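Side-chain contacts in spore coat polysaccharide biosynthesis protein SpsE (PDB 1VLI), which takes part in making the spore coat polysaccharide of Bacillus subtilis, probably as a sialic acid synthase-like enzyme of the NeuB family: residues Phe16-Asn20 and Lys21-Lys25; Cys235-Arg239 and Leu240-Leu244; Asp128-Ser132 and Thr133-Ala137; Lys152-Ala155 and Arg156-Arg159. All blocks are in the same frame, centred on the assembly; numbering follows the deposited sequence.

Interaction 1. Residues Phe16-Asn20 and Lys21-Lys25; sequences FQIAN and KTVGK
Phe16-Asn20 and Lys21-Lys25 form a tight beta hairpin near the start of the modelled chain, across the N-terminal ends of the barrel strands, with Phe30, Ser136 and Pro160 among its neighbours. Its two-residue turn is type II' from Ile18 to Lys21, with Ala19 at the positive-phi corner. Phe16 with Val23 and Ile18 with Lys21 are antiparallel hydrogen-bonded pairs; Val23 N reaches Phe16 O at 2.9 Å. Between them Gln17 and Thr22 make a non-hydrogen-bonded pair whose side chains meet on the face away from Phe16, Ile18 and Val23. There Thr22 OG1 donates to Gln17 OE1 at 2.9 Å, in the plane of the amide and on a lone pair. A bend at chi2 (-65°) of Gln17 swings the amide over to its cross-strand neighbour. On the other face Val23 CG2 packs on Ile18 CD1 at 3.6 Å, and Val23 CB lies over one face of the Phe16 ring. A valine in place of Thr22 would probably leave Gln17 OE1 without this donor and its amide freer to turn. The Phe16-Ile18-Val23 face thus packs against the barrel, Lys21 at its margin reaching Asp59 in a salt bridge, while the Gln17-Thr22 bond ties the strands where the backbone makes none.

Interaction 2. Residues Cys235-Arg239 and Leu240-Leu244; sequences CAAVR and LGAKL
The backbone leaves helix 232-239 through a 6-to-1 bond enclosing a 5-to-2 bond: Ala242 N donates to Ala237 O at 3.1 Å with a straight 167° N-H...O angle, and Gly241 N to Val238 O at 2.9 Å. Ala237 O is gripped twice, since Leu240 N also donates to it at 3.0 Å and the two N-H groups arrive from opposite faces of the carbonyl plane. The 6-to-1 bond carries Ala242 back against the helix, where its CB lies 4.1 Å from Ala237 CB; both methyls also touch Ile209 of helix 208-215. The backbone sets Leu240 CB 3.4 Å from Ala237 O; with CG turned away from its own carbonyl carbon (chi1 -83°), CG comes to 3.7 Å from Ala236 O, and the residue also packs on Leu206 and Pro210. Arg239 bends at chi3 and folds back along the helix, one face of its guanidinium lying over Ala236 CA near the rim of the group. A water donates to Val238 O at 2.8 Å and to Ala242 O at 2.7 Å, tying the last turn to the outgoing chain. At the phi of Gly241, 106°, a CB would collide with the carbonyl oxygen of Leu240, so the position calls for glycine. It is the C-prime residue of a Schellman motif, here ending the helix that leads into barrel strand 244-248.

Interaction 3. Residues Asp128-Ser132 and Thr133-Ala137; sequences DLLQS and TSPSA
Leu130 and Pro135 meet at a slant across the end of helix 124-131, where a type I turn from Gln131 to Ser134 leads toward strand 138-140 of the TIM-type barrel. Leu130 CG faces Pro135 CB at 3.9 Å, while Pro135 CD sits 3.2 Å from Leu130 O, so the proline ring covers both the side chain and the carbonyl of one residue. Gln131 approaches the same ring at about a right angle: its chain bends at chi2 (63°), and OE1 comes 3.6 Å from Pro135 CD. The leucine also touches Val121 and Phe138, which continue its apolar surroundings. Ser134 N closes the turn on Gln131 O at 2.9 Å. One serine and one threonine hydroxyl fold back onto carbonyls of the last helical turn. Ser132 OG donates to Leu129 O at 2.6 Å. Thr133 holds its hydroxyl between its own backbone N and carbonyl carbon (chi1 69°), a position that points OG1 back at the helix. Leu130 O is therefore held by two donors of one residue, which satisfies it where the regular helical bonding runs out. Thr133 N comes in from above the carbonyl plane at 2.9 Å, whereas Thr133 OG1 lies in that plane, on a lone pair, 2.7 Å from the oxygen.

Interaction 4. Residues Lys152-Ala155 and Arg156-Arg159; sequences KYVA and RLNR
After Lys152-Ala155, the last turn of helix 148-155, the chain runs into a type I turn from Ala155 to Asn158, and Asn158 leaves helical geometry with a positive phi of 62°. Leu157 N donates to Val154 O at 2.9 Å and Asn158 N to Ala155 O at 3.2 Å; the earlier bond from Arg156 N to Lys152 O is weak. A water donates to Val154 O and accepts from Arg159 N, bridging the last helical turn to the outgoing chain. Leu157 CB lies 3.3 Å from Val154 O, and with CG anti to the carbonyl carbon (chi1 -62°) Leu157 CD1 comes to 4.3 Å from Val154 CG1. This exit joins a helix of the TIM-type barrel to strand 161-164, and Val154 and Leu157 share Phe138 of the adjacent strand 138-140. An alanine in place of Leu157, lacking CG and the two methyls, would probably open a gap beside Val154 CG1, Phe138 and Gln131. On another side Lys152 and Arg156 run alongside each other, pointing the same way. Lys152 CE approaches Arg156 NH2 obliquely at 3.3 Å, and the charged ends, Lys152 NZ and Arg156 NH2, are 4.5 Å apart. That closeness is probably eased by separate acids, Glu353 pairing with Lys152 and Glu183 with Arg156. Beyond the turn, Arg159 NH1 donates to Asn158 O at 2.9 Å, with the oxygen close to the guanidinium plane.

In the fold
Interactions 2, 3 and 4 are helix exits within the NeuB barrel, whereas interaction 1 is a hairpin across the N-terminal end of the barrel. Interaction 3 is a surface contact; the other three are partly buried. Interactions 3 and 4, with centres about 11 Å apart, belong to successive helix-to-strand connections and touch: Asp128 OD1 lies 2.7 Å from Tyr153 OH, probably a hydrogen bond, and Gln131 packs on Leu157. The hairpin reaches two exits, through Ile18 and Ala19 on Ser136 and through Val23 on Leu244. The helix exits differ too: a Schellman motif with glycine in interaction 2, hydroxyl-to-carbonyl bonds in interaction 3, and a type I turn with a positive-phi asparagine and a bridging water in interaction 4.

Interaction 1. Residues Phe16-Asn20 and Lys21-Lys25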
loop_
_atom_site.group_PDB
_atom_site.type_symbol
_atom_site.label_atom_id
_atom_site.label_comp_id
_atom_site.label_asym_id
_atom_site.label_seq_id
_atom_site.Cartn_x
_atom_site.Cartn_y
_atom_site.Cartn_z
ATOM N N PHE A 16 -1.357 -15.743 -9.724
ATOM C CA PHE A 16 -2.785 -15.580 -9.437
ATOM C C PHE A 16 -3.481 -14.630 -10.425
ATOM O O PHE A 16 -2.839 -14.094 -11.330
ATOM C CB PHE A 16 -3.050 -15.177 -7.980
ATOM C CG PHE A 16 -2.366 -13.899 -7.543
ATOM C CD1 PHE A 16 -2.989 -12.677 -7.706
ATOM C CD2 PHE A 16 -1.114 -13.930 -6.915
ATOM C CE1 PHE A 16 -2.396 -11.481 -7.280
ATOM C CE2 PHE A 16 -0.490 -12.742 -6.477
ATOM C CZ PHE A 16 -1.117 -11.513 -6.662
ATOM N N GLN A 17 -4.785 -14.436 -10.262
ATOM C CA GLN A 17 -5.562 -13.629 -11.203
ATOM C C GLN A 17 -5.989 -12.297 -10.588
ATOM O O GLN A 17 -6.691 -12.297 -9.581
ATOM C CB GLN A 17 -6.841 -14.380 -11.608
ATOM C CG GLN A 17 -6.656 -15.650 -12.364
ATOM C CD GLN A 17 -6.021 -15.410 -13.710
ATOM O OE1 GLN A 17 -4.824 -15.688 -13.888
ATOM N NE2 GLN A 17 -6.803 -14.876 -14.664
ATOM N N ILE A 18 -5.603 -11.168 -11.184
ATOM C CA ILE A 18 -6.318 -9.914 -10.897
ATOM C C ILE A 18 -7.348 -9.642 -12.008
ATOM O O ILE A 18 -6.988 -9.415 -13.159
ATOM C CB ILE A 18 -5.347 -8.766 -10.732
ATOM C CG1 ILE A 18 -4.480 -8.996 -9.485
ATOM C CG2 ILE A 18 -6.107 -7.488 -10.522
ATOM C CD1 ILE A 18 -3.283 -8.062 -9.391
ATOM N N ALA A 19 -8.632 -9.702 -11.677
ATOM C CA ALA A 19 -9.700 -9.600 -12.712
ATOM C C ALA A 19 -9.484 -10.711 -13.741
ATOM O O ALA A 19 -9.445 -11.893 -13.379
ATOM C CB ALA A 19 -9.719 -8.202 -13.381
ATOM N N ASN A 20 -9.253 -10.325 -14.990
ATOM C CA ASN A 20 -9.093 -11.271 -16.090
ATOM C C ASN A 20 -7.627 -11.519 -16.507
ATOM O O ASN A 20 -7.371 -12.013 -17.616
ATOM C CB ASN A 20 -9.916 -10.776 -17.299
ATOM C CG ASN A 20 -9.340 -9.486 -17.919
ATOM O OD1 ASN A 20 -8.857 -8.603 -17.208
ATOM N ND2 ASN A 20 -9.378 -9.390 -19.252
ATOM N N LYS A 21 -6.681 -11.222 -15.602
ATOM C CA LYS A 21 -5.257 -11.110 -15.939
ATOM C C LYS A 21 -4.331 -11.812 -14.968
ATOM O O LYS A 21 -4.456 -11.653 -13.761
ATOM C CB LYS A 21 -4.858 -9.636 -15.983
ATOM C CG LYS A 21 -4.576 -9.187 -17.364
ATOM C CD LYS A 21 -4.797 -7.709 -17.534
ATOM C CE LYS A 21 -5.018 -7.410 -19.013
ATOM N NZ LYS A 21 -4.496 -6.073 -19.387
ATOM N N THR A 22 -3.369 -12.544 -15.496
ATOM C CA THR A 22 -2.408 -13.251 -14.651
ATOM C C THR A 22 -1.281 -12.361 -14.159
ATOM O O THR A 22 -0.795 -11.446 -14.866
ATOM C CB THR A 22 -1.851 -14.444 -15.389
ATOM O OG1 THR A 22 -2.933 -15.086 -16.056
ATOM C CG2 THR A 22 -1.339 -15.515 -14.396
ATOM N N VAL A 23 -0.859 -12.661 -12.939
ATOM C CA VAL A 23 0.197 -11.934 -12.257
ATOM C C VAL A 23 1.144 -12.988 -11.710
ATOM O O VAL A 23 0.707 -13.901 -11.017
ATOM C CB VAL A 23 -0.437 -11.081 -11.134
ATOM C CG1 VAL A 23 0.567 -10.202 -10.436
ATOM C CG2 VAL A 23 -1.586 -10.213 -11.716
ATOM N N GLY A 24 2.432 -12.887 -12.028
ATOM C CA GLY A 24 3.407 -13.853 -11.520
ATOM C C GLY A 24 4.051 -14.712 -12.580
ATOM O O GLY A 24 4.126 -14.296 -13.740
ATOM N N LYS A 25 4.502 -15.916 -12.200
ATOM C CA LYS A 25 5.306 -16.797 -13.089
ATOM C C LYS A 25 4.752 -16.875 -14.508
ATOM O O LYS A 25 3.608 -17.298 -14.698
ATOM C CB LYS A 25 5.419 -18.213 -12.508
ATOM C CG LYS A 25 6.384 -19.153 -13.282
#

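Interaction 2. Residues Cys235-Arg239 and Leu240-Leu244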
loop_
_atom_site.group_PDB
_atom_site.type_symbol
_atom_site.label_atom_id
_atom_site.label_comp_id
_atom_site.label_asym_id
_atom_site.label_seq_id
_atom_site.Cartn_x
_atom_site.Cartn_y
_atom_site.Cartn_z
ATOM N N CYS A 235 12.664 -0.601 -15.537
ATOM C CA CYS A 235 13.264 -1.650 -16.351
ATOM C C CYS A 235 14.314 -2.491 -15.616
ATOM O O CYS A 235 14.368 -3.708 -15.791
ATOM C CB CYS A 235 13.900 -1.053 -17.597
ATOM S SG CYS A 235 12.665 -0.435 -18.762
ATOM N N ALA A 236 15.146 -1.851 -14.800
ATOM C CA ALA A 236 16.158 -2.586 -14.034
ATOM C C ALA A 236 15.436 -3.548 -13.091
ATOM O O ALA A 236 15.788 -4.706 -13.004
ATOM C CB ALA A 236 17.047 -1.634 -13.283
ATOM N N ALA A 237 14.380 -3.078 -12.439
ATOM C CA ALA A 237 13.556 -3.918 -11.557
ATOM C C ALA A 237 12.995 -5.140 -12.289
ATOM O O ALA A 237 13.085 -6.270 -11.771
ATOM C CB ALA A 237 12.427 -3.108 -10.955
ATOM N N VAL A 238 12.411 -4.902 -13.477
ATOM C CA VAL A 238 11.823 -5.958 -14.289
ATOM C C VAL A 238 12.885 -6.987 -14.637
ATOM O O VAL A 238 12.654 -8.195 -14.527
ATOM C CB VAL A 238 11.169 -5.377 -15.581
ATOM C CG1 VAL A 238 10.937 -6.456 -16.662
ATOM C CG2 VAL A 238 9.877 -4.684 -15.233
ATOM N N ARG A 239 14.069 -6.528 -15.021
ATOM C CA ARG A 239 15.103 -7.496 -15.366
ATOM C C ARG A 239 15.799 -8.132 -14.152
ATOM O O ARG A 239 16.625 -9.005 -14.321
ATOM C CB ARG A 239 16.014 -7.028 -16.518
ATOM C CG ARG A 239 17.287 -6.295 -16.196
ATOM C CD ARG A 239 17.949 -5.682 -17.464
ATOM N NE ARG A 239 17.562 -4.281 -17.576
ATOM C CZ ARG A 239 18.256 -3.247 -17.079
ATOM N NH1 ARG A 239 19.449 -3.436 -16.466
ATOM N NH2 ARG A 239 17.745 -2.010 -17.209
ATOM N N LEU A 240 15.403 -7.717 -12.948
ATOM C CA LEU A 240 15.734 -8.400 -11.704
ATOM C C LEU A 240 14.575 -9.255 -11.208
ATOM O O LEU A 240 14.648 -9.753 -10.114
ATOM C CB LEU A 240 16.098 -7.404 -10.594
ATOM C CG LEU A 240 17.555 -6.952 -10.675
ATOM C CD1 LEU A 240 17.838 -5.768 -9.795
ATOM C CD2 LEU A 240 18.461 -8.081 -10.321
ATOM N N GLY A 241 13.506 -9.390 -11.997
ATOM C CA GLY A 241 12.444 -10.340 -11.712
ATOM C C GLY A 241 11.128 -9.775 -11.189
ATOM O O GLY A 241 10.215 -10.546 -10.878
ATOM N N ALA A 242 11.016 -8.452 -11.030
ATOM C CA ALA A 242 9.762 -7.832 -10.501
ATOM C C ALA A 242 8.582 -8.206 -11.408
ATOM O O ALA A 242 8.737 -8.232 -12.607
ATOM C CB ALA A 242 9.902 -6.299 -10.448
ATOM N N LYS A 243 7.418 -8.507 -10.854
ATOM C CA LYS A 243 6.266 -8.895 -11.705
ATOM C C LYS A 243 5.079 -7.899 -11.688
ATOM O O LYS A 243 4.063 -8.104 -12.379
ATOM C CB LYS A 243 5.798 -10.314 -11.354
ATOM C CG LYS A 243 6.894 -11.382 -11.400
ATOM C CD LYS A 243 7.469 -11.532 -12.807
ATOM C CE LYS A 243 6.440 -12.034 -13.817
ATOM N NZ LYS A 243 7.086 -12.422 -15.121
ATOM N N LEU A 244 5.217 -6.857 -10.865
ATOM C CA LEU A 244 4.377 -5.682 -10.893
ATOM C C LEU A 244 5.242 -4.459 -10.683
ATOM O O LEU A 244 6.298 -4.516 -9.995
ATOM C CB LEU A 244 3.316 -5.695 -9.802
ATOM C CG LEU A 244 2.589 -6.943 -9.295
ATOM C CD1 LEU A 244 3.557 -7.783 -8.429
ATOM C CD2 LEU A 244 1.491 -6.432 -8.448
HETATM O O HOH W 1 10.182 -9.401 -14.605
#

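Interaction 3. Residues Asp128-Ser132 and Thr133-Ala137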
loop_
_atom_site.group_PDB
_atom_site.type_symbol
_atom_site.label_atom_id
_atom_site.label_comp_id
_atom_site.label_asym_id
_atom_site.label_seq_id
_atom_site.Cartn_x
_atom_site.Cartn_y
_atom_site.Cartn_z
ATOM N N ASP A 128 -14.738 -2.218 3.856
ATOM C CA ASP A 128 -16.111 -2.572 3.577
ATOM C C ASP A 128 -16.663 -1.751 2.428
ATOM O O ASP A 128 -17.448 -2.244 1.623
ATOM C CB ASP A 128 -16.962 -2.278 4.789
ATOM C CG ASP A 128 -16.775 -3.279 5.898
ATOM O OD1 ASP A 128 -16.142 -4.330 5.678
ATOM O OD2 ASP A 128 -17.270 -3.101 7.024
ATOM N N LEU A 129 -16.300 -0.476 2.406
ATOM C CA LEU A 129 -16.711 0.417 1.358
ATOM C C LEU A 129 -16.187 -0.048 0.017
ATOM O O LEU A 129 -16.978 -0.200 -0.924
ATOM C CB LEU A 129 -16.330 1.862 1.704
ATOM C CG LEU A 129 -17.257 2.451 2.789
ATOM C CD1 LEU A 129 -16.787 3.799 3.303
ATOM C CD2 LEU A 129 -18.697 2.545 2.261
ATOM N N LEU A 130 -14.883 -0.333 -0.058
ATOM C CA LEU A 130 -14.261 -0.854 -1.268
ATOM C C LEU A 130 -14.863 -2.207 -1.653
ATOM O O LEU A 130 -15.135 -2.478 -2.831
ATOM C CB LEU A 130 -12.739 -0.974 -1.086
ATOM C CG LEU A 130 -11.917 -1.282 -2.322
ATOM C CD1 LEU A 130 -12.210 -0.328 -3.451
ATOM C CD2 LEU A 130 -10.404 -1.279 -2.011
ATOM N N GLN A 131 -15.096 -3.047 -0.659
ATOM C CA GLN A 131 -15.656 -4.359 -0.909
ATOM C C GLN A 131 -16.981 -4.194 -1.668
ATOM O O GLN A 131 -17.278 -4.966 -2.577
ATOM C CB GLN A 131 -15.874 -5.118 0.412
ATOM C CG GLN A 131 -16.524 -6.498 0.282
ATOM C CD GLN A 131 -15.699 -7.522 -0.515
ATOM O OE1 GLN A 131 -14.703 -7.195 -1.165
ATOM N NE2 GLN A 131 -16.119 -8.770 -0.450
ATOM N N SER A 132 -17.758 -3.175 -1.314
ATOM C CA SER A 132 -19.097 -3.060 -1.857
ATOM C C SER A 132 -19.063 -2.733 -3.342
ATOM O O SER A 132 -20.082 -2.787 -3.991
ATOM C CB SER A 132 -19.919 -2.047 -1.069
ATOM O OG SER A 132 -19.470 -0.726 -1.308
ATOM N N THR A 133 -17.876 -2.446 -3.886
ATOM C CA THR A 133 -17.722 -2.233 -5.327
ATOM C C THR A 133 -17.127 -3.448 -6.062
ATOM O O THR A 133 -16.740 -3.310 -7.216
ATOM C CB THR A 133 -16.817 -1.012 -5.620
ATOM O OG1 THR A 133 -15.462 -1.296 -5.234
ATOM C CG2 THR A 133 -17.194 0.161 -4.772
ATOM N N SER A 134 -17.038 -4.617 -5.409
ATOM C CA SER A 134 -16.417 -5.833 -5.988
ATOM C C SER A 134 -14.987 -5.605 -6.484
ATOM O O SER A 134 -14.720 -5.815 -7.662
ATOM C CB SER A 134 -17.257 -6.402 -7.156
ATOM O OG SER A 134 -18.544 -6.799 -6.730
ATOM N N PRO A 135 -14.057 -5.226 -5.608
ATOM C CA PRO A 135 -12.705 -4.864 -6.055
ATOM C C PRO A 135 -11.963 -6.071 -6.685
ATOM O O PRO A 135 -12.340 -7.214 -6.397
ATOM C CB PRO A 135 -12.024 -4.387 -4.754
ATOM C CG PRO A 135 -12.703 -5.088 -3.698
ATOM C CD PRO A 135 -14.174 -5.198 -4.143
ATOM N N SER A 136 -10.966 -5.832 -7.544
ATOM C CA SER A 136 -10.124 -6.919 -8.095
ATOM C C SER A 136 -8.937 -7.289 -7.183
ATOM O O SER A 136 -8.291 -8.320 -7.367
ATOM C CB SER A 136 -9.584 -6.547 -9.483
ATOM O OG SER A 136 -10.634 -6.171 -10.384
ATOM N N ALA A 137 -8.657 -6.450 -6.195
ATOM C CA ALA A 137 -7.515 -6.651 -5.308
ATOM C C ALA A 137 -7.613 -5.551 -4.313
ATOM O O ALA A 137 -8.278 -4.522 -4.575
ATOM C CB ALA A 137 -6.186 -6.561 -6.057
#

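Interaction 4. Residues Lys152-Ala155 and Arg156-Arg159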
loop_
_atom_site.group_PDB
_atom_site.type_symbol
_atom_site.label_atom_id
_atom_site.label_comp_id
_atom_site.label_asym_id
_atom_site.label_seq_id
_atom_site.Cartn_x
_atom_site.Cartn_y
_atom_site.Cartn_z
ATOM N N LYS A 152 -5.920 -9.521 8.489
ATOM C CA LYS A 152 -6.745 -10.698 8.731
ATOM C C LYS A 152 -8.145 -10.457 8.168
ATOM O O LYS A 152 -8.753 -11.332 7.563
ATOM C CB LYS A 152 -6.810 -10.908 10.240
ATOM C CG LYS A 152 -7.200 -12.286 10.721
ATOM C CD LYS A 152 -7.450 -12.269 12.242
ATOM C CE LYS A 152 -7.563 -13.684 12.851
ATOM N NZ LYS A 152 -6.698 -13.891 14.074
ATOM N N TYR A 153 -8.650 -9.254 8.377
ATOM C CA TYR A 153 -10.016 -8.914 8.027
ATOM C C TYR A 153 -10.188 -8.935 6.521
ATOM O O TYR A 153 -11.132 -9.523 6.008
ATOM C CB TYR A 153 -10.319 -7.525 8.547
ATOM C CG TYR A 153 -11.734 -7.079 8.391
ATOM C CD1 TYR A 153 -12.161 -6.449 7.223
ATOM C CD2 TYR A 153 -12.641 -7.240 9.416
ATOM C CE1 TYR A 153 -13.443 -6.004 7.076
ATOM C CE2 TYR A 153 -13.940 -6.799 9.282
ATOM C CZ TYR A 153 -14.342 -6.178 8.107
ATOM O OH TYR A 153 -15.644 -5.719 7.979
ATOM N N VAL A 154 -9.250 -8.314 5.818
ATOM C CA VAL A 154 -9.292 -8.293 4.378
ATOM C C VAL A 154 -8.941 -9.668 3.772
ATOM O O VAL A 154 -9.565 -10.100 2.800
ATOM C CB VAL A 154 -8.373 -7.204 3.829
ATOM C CG1 VAL A 154 -8.482 -7.162 2.336
ATOM C CG2 VAL A 154 -8.753 -5.857 4.401
ATOM N N ALA A 155 -7.945 -10.358 4.334
ATOM C CA ALA A 155 -7.599 -11.692 3.827
ATOM C C ALA A 155 -8.851 -12.593 3.688
ATOM O O ALA A 155 -8.938 -13.390 2.765
ATOM C CB ALA A 155 -6.570 -12.347 4.699
ATOM N N ARG A 156 -9.803 -12.456 4.605
ATOM C CA ARG A 156 -10.996 -13.313 4.613
ATOM C C ARG A 156 -11.983 -13.033 3.476
ATOM O O ARG A 156 -12.927 -13.783 3.285
ATOM C CB ARG A 156 -11.732 -13.211 5.948
ATOM C CG ARG A 156 -11.124 -14.050 7.029
ATOM C CD ARG A 156 -11.703 -13.767 8.387
ATOM N NE ARG A 156 -10.873 -14.358 9.421
ATOM C CZ ARG A 156 -11.150 -14.346 10.720
ATOM N NH1 ARG A 156 -12.263 -13.771 11.168
ATOM N NH2 ARG A 156 -10.306 -14.917 11.578
ATOM N N LEU A 157 -11.760 -11.955 2.736
ATOM C CA LEU A 157 -12.627 -11.594 1.637
ATOM C C LEU A 157 -12.240 -12.340 0.370
ATOM O O LEU A 157 -12.937 -12.271 -0.642
ATOM C CB LEU A 157 -12.579 -10.082 1.421
ATOM C CG LEU A 157 -13.067 -9.296 2.630
ATOM C CD1 LEU A 157 -12.759 -7.802 2.491
ATOM C CD2 LEU A 157 -14.578 -9.578 2.851
ATOM N N ASN A 158 -11.115 -13.039 0.434
ATOM C CA ASN A 158 -10.618 -13.892 -0.646
ATOM C C ASN A 158 -10.258 -13.276 -1.999
ATOM O O ASN A 158 -10.279 -13.926 -3.034
ATOM C CB ASN A 158 -11.420 -15.184 -0.783
ATOM C CG ASN A 158 -10.614 -16.399 -0.290
ATOM O OD1 ASN A 158 -10.907 -16.922 0.794
ATOM N ND2 ASN A 158 -9.550 -16.811 -1.056
ATOM N N ARG A 159 -9.856 -12.024 -1.965
ATOM C CA ARG A 159 -9.341 -11.384 -3.136
ATOM C C ARG A 159 -7.830 -11.232 -3.026
ATOM O O ARG A 159 -7.243 -11.350 -1.926
ATOM C CB ARG A 159 -10.040 -10.043 -3.312
ATOM C CG ARG A 159 -11.448 -10.197 -3.882
ATOM C CD ARG A 159 -11.435 -10.754 -5.333
ATOM N NE ARG A 159 -12.738 -11.265 -5.769
ATOM C CZ ARG A 159 -13.199 -12.492 -5.513
ATOM N NH1 ARG A 159 -12.469 -13.365 -4.812
ATOM N NH2 ARG A 159 -14.401 -12.845 -5.954
HETATM O O HOH W 2 -8.939 -10.346 0.152
#